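Local atomic coordinates of acyl-coenzyme A oxidase acox-1.2 (Caenorhabditis elegans, PDB entry 5K3J), a protein that catalyses the FAD-dependent first oxidation step of peroxisomal beta-oxidation, desaturating the five-carbon omega side chain of ascaroside pheromone CoA esters and releasing hydrogen peroxide. Residues A[82-85]-A[89-92]; A[218-223]-A[232-237]. All blocks are in the same frame, centred on the assembly; numbering follows the deposited sequence.

Interaction 1: residues A[82-85]-A[89-92]; sequences KYLN and DRDN
Leu-84, at the start of the short helix 84-87, meets Arg-90 in the turn that follows the helix. One methyl, CD2 of Leu-84, does the touching: it lies 4.0 Å from CG of Arg-90, and the two side chains cross at about a right angle, so the arginine offers the flank of its aliphatic part rather than its charged end. Leu-84 reaches this position because its CG stands anti to the backbone N (chi1 -170°), which brings the end of the side chain closer to Arg-90 than its first bond would suggest. Leu-84 is buried, and the arginine methylene is part of what covers it.

The segments belong to a tight connection between two helices, 84-87 and 93-103, in the helical N-terminal part of the acyl-CoA oxidase fold. A type I beta turn, Asp-89 to Asn-92, is closed by the Asn-92 N to Asp-89 O bond of 2.8 Å, and Asn-92 then serves as N-cap of helix 93-103, its OD1 making a weak hydrogen bond to the N of Glu-94.

One residue on, Asn-85 sits at the exposed margin. OD1 of Asn-85 is 4.0 Å from NE of Arg-90 and just as far from the arginine's CB, while ND2 of Asn-85 is 4.1 Å from NH2 of Arg-90. Amide and guanidinium planes are only 6° apart, yet these are van der Waals distances, and the amide neither donates to nor accepts from the arginine. Arg-90 bends at chi3 (-75°), turning the guanidinium so that NH1 forms a long, weak ion pair with Glu-136 of helix 128-139. Asn-85 also packs on His-665 of the second subunit, a residue of the histidine tag.

Interaction 2: residues A[218-223]-A[232-237]; sequences VQLRDE and VTVGDI
Val-232 pushes its side chain at Leu-220, bringing CG2 of the valine to 3.9 Å from CD2 of the leucine. The two chains cross at about a right angle, methyl against methyl. The valine's other branch, CG1, stands anti to the backbone N (chi1 165°). Both branches lie against the carbonyl O of Leu-220, with CG1 of Val-232 at 4.0 Å from it, and CG2 alone goes on to the leucine methyl.

Two residues further along the strand, Val-234 points the same way and carries the contact on. Its CG2 lies 4.4 Å from CD1 of Leu-220, which leaves the leucine with one methyl for each valine. Leu-251 of strand 248-253 touches all three side chains. This is the beta domain in the middle of the acyl-CoA oxidase fold, where strand 210-219 of the mixed sheet runs out beside strand 232-236, an outer strand, within this chain, of a three-stranded antiparallel sheet; the link between the sheets here is made by side chains. Leu-220 also lies near the cofactor region, its side chain about 7 Å from that of Ala-148, an FAD-binding residue.

The other branch of Val-234, CG1, lies obliquely beside the guanidinium of Arg-221, though how close it comes, and the valine's rotation, are doubtful. Arg-221 runs extended from CG to NE to get there, and its polar end is held elsewhere: NH1 donates to the carbonyl O of His-226 and NH2 to that of Gly-192. Gln-219 NE2 donates to the backbone O of Arg-221 at 3.2 Å, from above the carbonyl plane.

The two contacts share no helix or strand and do not touch; their centres lie about 27 Å apart. Interaction 1 belongs to the helical N-terminal part, away from the annotated sites, and passes from a buried leucine to an exposed asparagine in the next residue. Interaction 2 joins two sheets of the beta domain, with the side chain of Leu-220 about 12 Å from a bound FAD. Both lie near the second subunit, interaction 1 through its tag histidine, interaction 2 through its Asn-640 and Val-644. In 82-85/89-92 the arginine packs by its methylenes and its charge finds a weak partner; in 218-223/232-237 the guanidinium lies against a valine while backbone carbonyls hold it.

Interaction 1: residues A[82-85]-A[89-92]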
ATOM      1  N   LYS A  82      28.459   8.953  19.175  1.00 53.50           N
ATOM      2  CA  LYS A  82      29.209   9.344  20.364  1.00 54.24           C
ATOM      3  C   LYS A  82      28.798   8.500  21.567  1.00 53.18           C
ATOM      4  O   LYS A  82      29.646   7.969  22.285  1.00 51.67           O
ATOM      5  CB  LYS A  82      29.002  10.828  20.666  1.00 60.77           C
ATOM      6  CG  LYS A  82      29.038  11.167  22.147  1.00 70.38           C
ATOM      7  CD  LYS A  82      28.669  12.614  22.412  1.00 77.55           C
ATOM      8  CE  LYS A  82      28.183  12.782  23.841  1.00 81.33           C
ATOM      9  NZ  LYS A  82      29.013  12.013  24.813  1.00 81.99           N
ATOM     10  N   TYR A  83      27.491   8.371  21.777  1.00 49.47           N
ATOM     11  CA  TYR A  83      26.968   7.606  22.904  1.00 50.80           C
ATOM     12  C   TYR A  83      26.985   6.099  22.649  1.00 50.36           C
ATOM     13  O   TYR A  83      26.526   5.326  23.489  1.00 50.70           O
ATOM     14  CB  TYR A  83      25.538   8.044  23.234  1.00 51.69           C
ATOM     15  CG  TYR A  83      25.421   9.395  23.913  1.00 56.37           C
ATOM     16  CD1 TYR A  83      25.794   9.561  25.242  1.00 58.32           C
ATOM     17  CD2 TYR A  83      24.913  10.497  23.235  1.00 55.71           C
ATOM     18  CE1 TYR A  83      25.683  10.789  25.871  1.00 61.56           C
ATOM     19  CE2 TYR A  83      24.795  11.730  23.856  1.00 57.74           C
ATOM     20  CZ  TYR A  83      25.181  11.869  25.174  1.00 61.75           C
ATOM     21  OH  TYR A  83      25.068  13.091  25.795  1.00 63.80           O
ATOM     22  N   LEU A  84      27.522   5.678  21.505  1.00 48.11           N
ATOM     23  CA  LEU A  84      27.428   4.277  21.095  1.00 46.80           C
ATOM     24  C   LEU A  84      28.154   3.320  22.046  1.00 47.26           C
ATOM     25  O   LEU A  84      27.628   2.257  22.376  1.00 45.46           O
ATOM     26  CB  LEU A  84      27.969   4.093  19.673  1.00 41.44           C
ATOM     27  CG  LEU A  84      27.711   2.718  19.052  1.00 41.50           C
ATOM     28  CD1 LEU A  84      26.225   2.435  19.013  1.00 41.04           C
ATOM     29  CD2 LEU A  84      28.305   2.605  17.654  1.00 45.03           C
ATOM     30  N   ASN A  85      29.354   3.694  22.483  1.00 77.74           N
ATOM     31  CA  ASN A  85      30.160   2.821  23.336  1.00 87.20           C
ATOM     32  C   ASN A  85      29.687   2.789  24.783  1.00 88.50           C
ATOM     33  O   ASN A  85      30.048   1.894  25.547  1.00 93.44           O
ATOM     34  CB  ASN A  85      31.627   3.240  23.286  1.00 89.81           C
ATOM     35  CG  ASN A  85      32.417   2.454  22.263  1.00 93.38           C
ATOM     36  OD1 ASN A  85      31.885   1.558  21.610  1.00 87.88           O
ATOM     37  ND2 ASN A  85      33.694   2.790  22.113  1.00 85.43           N
ATOM     38  N   ASP A  89      27.220  -2.896  23.180  1.00 45.14           N
ATOM     39  CA  ASP A  89      28.373  -3.588  22.620  1.00 48.50           C
ATOM     40  C   ASP A  89      28.387  -3.330  21.116  1.00 50.92           C
ATOM     41  O   ASP A  89      27.562  -3.876  20.382  1.00 40.81           O
ATOM     42  CB  ASP A  89      28.298  -5.086  22.933  1.00 55.79           C
ATOM     43  CG  ASP A  89      29.438  -5.882  22.324  1.00 56.83           C
ATOM     44  OD1 ASP A  89      30.470  -5.282  21.955  1.00 55.75           O
ATOM     45  OD2 ASP A  89      29.299  -7.121  22.228  1.00 55.88           O
ATOM     46  N   ARG A  90      29.316  -2.485  20.673  1.00 51.25           N
ATOM     47  CA  ARG A  90      29.334  -1.974  19.304  1.00 55.54           C
ATOM     48  C   ARG A  90      29.203  -3.053  18.232  1.00 51.88           C
ATOM     49  O   ARG A  90      28.504  -2.867  17.236  1.00 57.68           O
ATOM     50  CB  ARG A  90      30.618  -1.179  19.059  1.00 59.90           C
ATOM     51  CG  ARG A  90      30.732  -0.637  17.644  1.00 68.59           C
ATOM     52  CD  ARG A  90      32.181  -0.497  17.210  1.00 72.58           C
ATOM     53  NE  ARG A  90      32.844   0.641  17.835  1.00 77.35           N
ATOM     54  CZ  ARG A  90      34.121   0.955  17.636  1.00 86.08           C
ATOM     55  NH1 ARG A  90      34.869   0.209  16.831  1.00 87.42           N
ATOM     56  NH2 ARG A  90      34.649   2.009  18.241  1.00 88.23           N
ATOM     57  N   ASP A  91      29.871  -4.180  18.442  1.00 57.45           N
ATOM     58  CA  ASP A  91      29.887  -5.247  17.451  1.00 51.31           C
ATOM     59  C   ASP A  91      28.856  -6.325  17.765  1.00 44.30           C
ATOM     60  O   ASP A  91      28.953  -7.454  17.282  1.00 37.57           O
ATOM     61  CB  ASP A  91      31.289  -5.848  17.347  1.00 49.40           C
ATOM     62  CG  ASP A  91      32.303  -4.845  16.837  1.00 51.65           C
ATOM     63  OD1 ASP A  91      31.875  -3.817  16.266  1.00 48.37           O
ATOM     64  OD2 ASP A  91      33.518  -5.081  16.999  1.00 57.08           O
ATOM     65  N   ASN A  92      27.876  -5.962  18.583  1.00 63.77           N
ATOM     66  CA  ASN A  92      26.708  -6.799  18.823  1.00 67.38           C
ATOM     67  C   ASN A  92      25.573  -6.323  17.922  1.00 69.59           C
ATOM     68  O   ASN A  92      24.926  -5.316  18.214  1.00 67.40           O
ATOM     69  CB  ASN A  92      26.298  -6.740  20.297  1.00 66.34           C
ATOM     70  CG  ASN A  92      25.218  -7.744  20.651  1.00 63.37           C
ATOM     71  OD1 ASN A  92      24.564  -8.313  19.779  1.00 62.94           O
ATOM     72  ND2 ASN A  92      25.022  -7.961  21.946  1.00 64.31           N
TER

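Interaction 2: residues A[218-223]-A[232-237]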
ATOM      1  N   VAL A 218      35.938   1.847  -4.065  1.00 32.16           N
ATOM      2  CA  VAL A 218      36.173   3.130  -4.701  1.00 30.56           C
ATOM      3  C   VAL A 218      36.009   4.257  -3.699  1.00 27.88           C
ATOM      4  O   VAL A 218      34.967   4.364  -3.053  1.00 33.20           O
ATOM      5  CB  VAL A 218      35.210   3.354  -5.881  1.00 31.38           C
ATOM      6  CG1 VAL A 218      35.558   4.645  -6.620  1.00 31.56           C
ATOM      7  CG2 VAL A 218      35.241   2.165  -6.816  1.00 31.87           C
ATOM      8  N   GLN A 219      37.040   5.086  -3.556  1.00 21.57           N
ATOM      9  CA  GLN A 219      36.892   6.329  -2.811  1.00 23.09           C
ATOM     10  C   GLN A 219      36.213   7.341  -3.722  1.00 25.75           C
ATOM     11  O   GLN A 219      36.629   7.525  -4.863  1.00 28.51           O
ATOM     12  CB  GLN A 219      38.238   6.866  -2.315  1.00 23.27           C
ATOM     13  CG  GLN A 219      38.105   8.175  -1.541  1.00 23.90           C
ATOM     14  CD  GLN A 219      39.419   8.671  -0.968  1.00 25.47           C
ATOM     15  OE1 GLN A 219      40.488   8.168  -1.313  1.00 25.15           O
ATOM     16  NE2 GLN A 219      39.344   9.663  -0.085  1.00 26.37           N
ATOM     17  N   LEU A 220      35.163   7.985  -3.224  1.00 25.19           N
ATOM     18  CA  LEU A 220      34.373   8.888  -4.049  1.00 25.06           C
ATOM     19  C   LEU A 220      34.627  10.337  -3.679  1.00 28.52           C
ATOM     20  O   LEU A 220      34.728  11.204  -4.548  1.00 33.36           O
ATOM     21  CB  LEU A 220      32.884   8.568  -3.915  1.00 24.29           C
ATOM     22  CG  LEU A 220      32.468   7.173  -4.376  1.00 25.04           C
ATOM     23  CD1 LEU A 220      30.979   7.014  -4.217  1.00 24.12           C
ATOM     24  CD2 LEU A 220      32.877   6.956  -5.820  1.00 29.22           C
ATOM     25  N   ARG A 221      34.732  10.594  -2.382  1.00 31.79           N
ATOM     26  CA  ARG A 221      34.914  11.948  -1.890  1.00 32.75           C
ATOM     27  C   ARG A 221      36.164  12.061  -1.027  1.00 36.26           C
ATOM     28  O   ARG A 221      36.552  11.112  -0.341  1.00 38.22           O
ATOM     29  CB  ARG A 221      33.689  12.391  -1.095  1.00 33.66           C
ATOM     30  CG  ARG A 221      32.407  12.465  -1.910  1.00 32.08           C
ATOM     31  CD  ARG A 221      31.215  12.629  -0.994  1.00 31.04           C
ATOM     32  NE  ARG A 221      29.961  12.798  -1.717  1.00 29.66           N
ATOM     33  CZ  ARG A 221      29.442  13.977  -2.037  1.00 26.11           C
ATOM     34  NH1 ARG A 221      30.070  15.094  -1.707  1.00 24.20           N
ATOM     35  NH2 ARG A 221      28.293  14.041  -2.688  1.00 26.10           N
ATOM     36  N   ASP A 222      36.791  13.231  -1.079  1.00 49.08           N
ATOM     37  CA  ASP A 222      37.939  13.539  -0.236  1.00 50.65           C
ATOM     38  C   ASP A 222      37.569  13.371   1.238  1.00 50.57           C
ATOM     39  O   ASP A 222      36.563  13.906   1.694  1.00 51.16           O
ATOM     40  CB  ASP A 222      38.424  14.965  -0.522  1.00 51.03           C
ATOM     41  CG  ASP A 222      39.761  15.276   0.122  1.00 51.47           C
ATOM     42  OD1 ASP A 222      39.779  15.813   1.251  1.00 50.54           O
ATOM     43  OD2 ASP A 222      40.799  14.986  -0.508  1.00 48.37           O
ATOM     44  N   GLU A 223      38.377  12.619   1.979  1.00 38.74           N
ATOM     45  CA  GLU A 223      38.064  12.321   3.376  1.00 38.17           C
ATOM     46  C   GLU A 223      38.078  13.569   4.252  1.00 41.71           C
ATOM     47  O   GLU A 223      37.511  13.576   5.347  1.00 42.22           O
ATOM     48  CB  GLU A 223      39.044  11.292   3.944  1.00 34.16           C
ATOM     49  CG  GLU A 223      38.798   9.861   3.494  1.00 31.46           C
ATOM     50  CD  GLU A 223      39.283   8.848   4.520  1.00 32.15           C
ATOM     51  OE1 GLU A 223      39.140   9.113   5.735  1.00 29.89           O
ATOM     52  OE2 GLU A 223      39.810   7.789   4.113  1.00 32.82           O
ATOM     53  N   VAL A 232      34.475  11.355 -10.734  1.00 35.01           N
ATOM     54  CA  VAL A 232      33.285  10.938 -10.002  1.00 35.02           C
ATOM     55  C   VAL A 232      32.121  11.917 -10.148  1.00 33.22           C
ATOM     56  O   VAL A 232      32.232  13.099  -9.818  1.00 32.81           O
ATOM     57  CB  VAL A 232      33.596  10.750  -8.502  1.00 36.40           C
ATOM     58  CG1 VAL A 232      32.310  10.687  -7.688  1.00 36.61           C
ATOM     59  CG2 VAL A 232      34.430   9.494  -8.294  1.00 36.60           C
ATOM     60  N   THR A 233      31.006  11.410 -10.662  1.00 36.57           N
ATOM     61  CA  THR A 233      29.759  12.157 -10.683  1.00 36.52           C
ATOM     62  C   THR A 233      28.812  11.521  -9.676  1.00 35.78           C
ATOM     63  O   THR A 233      28.628  10.301  -9.677  1.00 36.72           O
ATOM     64  CB  THR A 233      29.117  12.171 -12.082  1.00 38.09           C
ATOM     65  OG1 THR A 233      30.070  12.646 -13.041  1.00 39.57           O
ATOM     66  CG2 THR A 233      27.898  13.081 -12.104  1.00 39.12           C
ATOM     67  N   VAL A 234      28.221  12.339  -8.811  1.00 24.02           N
ATOM     68  CA  VAL A 234      27.441  11.807  -7.700  1.00 23.17           C
ATOM     69  C   VAL A 234      26.353  12.788  -7.231  1.00 23.47           C
ATOM     70  O   VAL A 234      26.582  13.994  -7.102  1.00 23.61           O
ATOM     71  CB  VAL A 234      28.392  11.404  -6.530  1.00 24.00           C
ATOM     72  CG1 VAL A 234      28.126  12.190  -5.270  1.00 24.96           C
ATOM     73  CG2 VAL A 234      28.312   9.905  -6.261  1.00 25.23           C
ATOM     74  N   GLY A 235      25.154  12.257  -7.011  1.00 23.79           N
ATOM     75  CA  GLY A 235      24.021  13.054  -6.577  1.00 23.50           C
ATOM     76  C   GLY A 235      22.849  12.193  -6.141  1.00 22.62           C
ATOM     77  O   GLY A 235      22.854  10.982  -6.341  1.00 21.85           O
ATOM     78  N   ASP A 236      21.844  12.829  -5.544  1.00 18.64           N
ATOM     79  CA  ASP A 236      20.654  12.136  -5.053  1.00 18.47           C
ATOM     80  C   ASP A 236      19.643  11.903  -6.179  1.00 18.50           C
ATOM     81  O   ASP A 236      19.584  12.679  -7.135  1.00 19.57           O
ATOM     82  CB  ASP A 236      20.019  12.937  -3.912  1.00 18.92           C
ATOM     83  CG  ASP A 236      18.836  12.228  -3.283  1.00 18.72           C
ATOM     84  OD1 ASP A 236      19.048  11.268  -2.511  1.00 22.17           O
ATOM     85  OD2 ASP A 236      17.691  12.643  -3.551  1.00 16.43           O
ATOM     86  N   ILE A 237      18.851  10.838  -6.066  1.00 19.09           N
ATOM     87  CA  ILE A 237      17.916  10.478  -7.132  1.00 16.87           C
ATOM     88  C   ILE A 237      16.504  11.007  -6.897  1.00 14.89           C
ATOM     89  O   ILE A 237      15.554  10.547  -7.531  1.00 16.02           O
ATOM     90  CB  ILE A 237      17.841   8.951  -7.334  1.00 17.63           C
ATOM     91  CG1 ILE A 237      17.216   8.259  -6.112  1.00 16.50           C
ATOM     92  CG2 ILE A 237      19.221   8.408  -7.651  1.00 18.68           C
ATOM     93  CD1 ILE A 237      16.969   6.787  -6.299  1.00 17.23           C
TER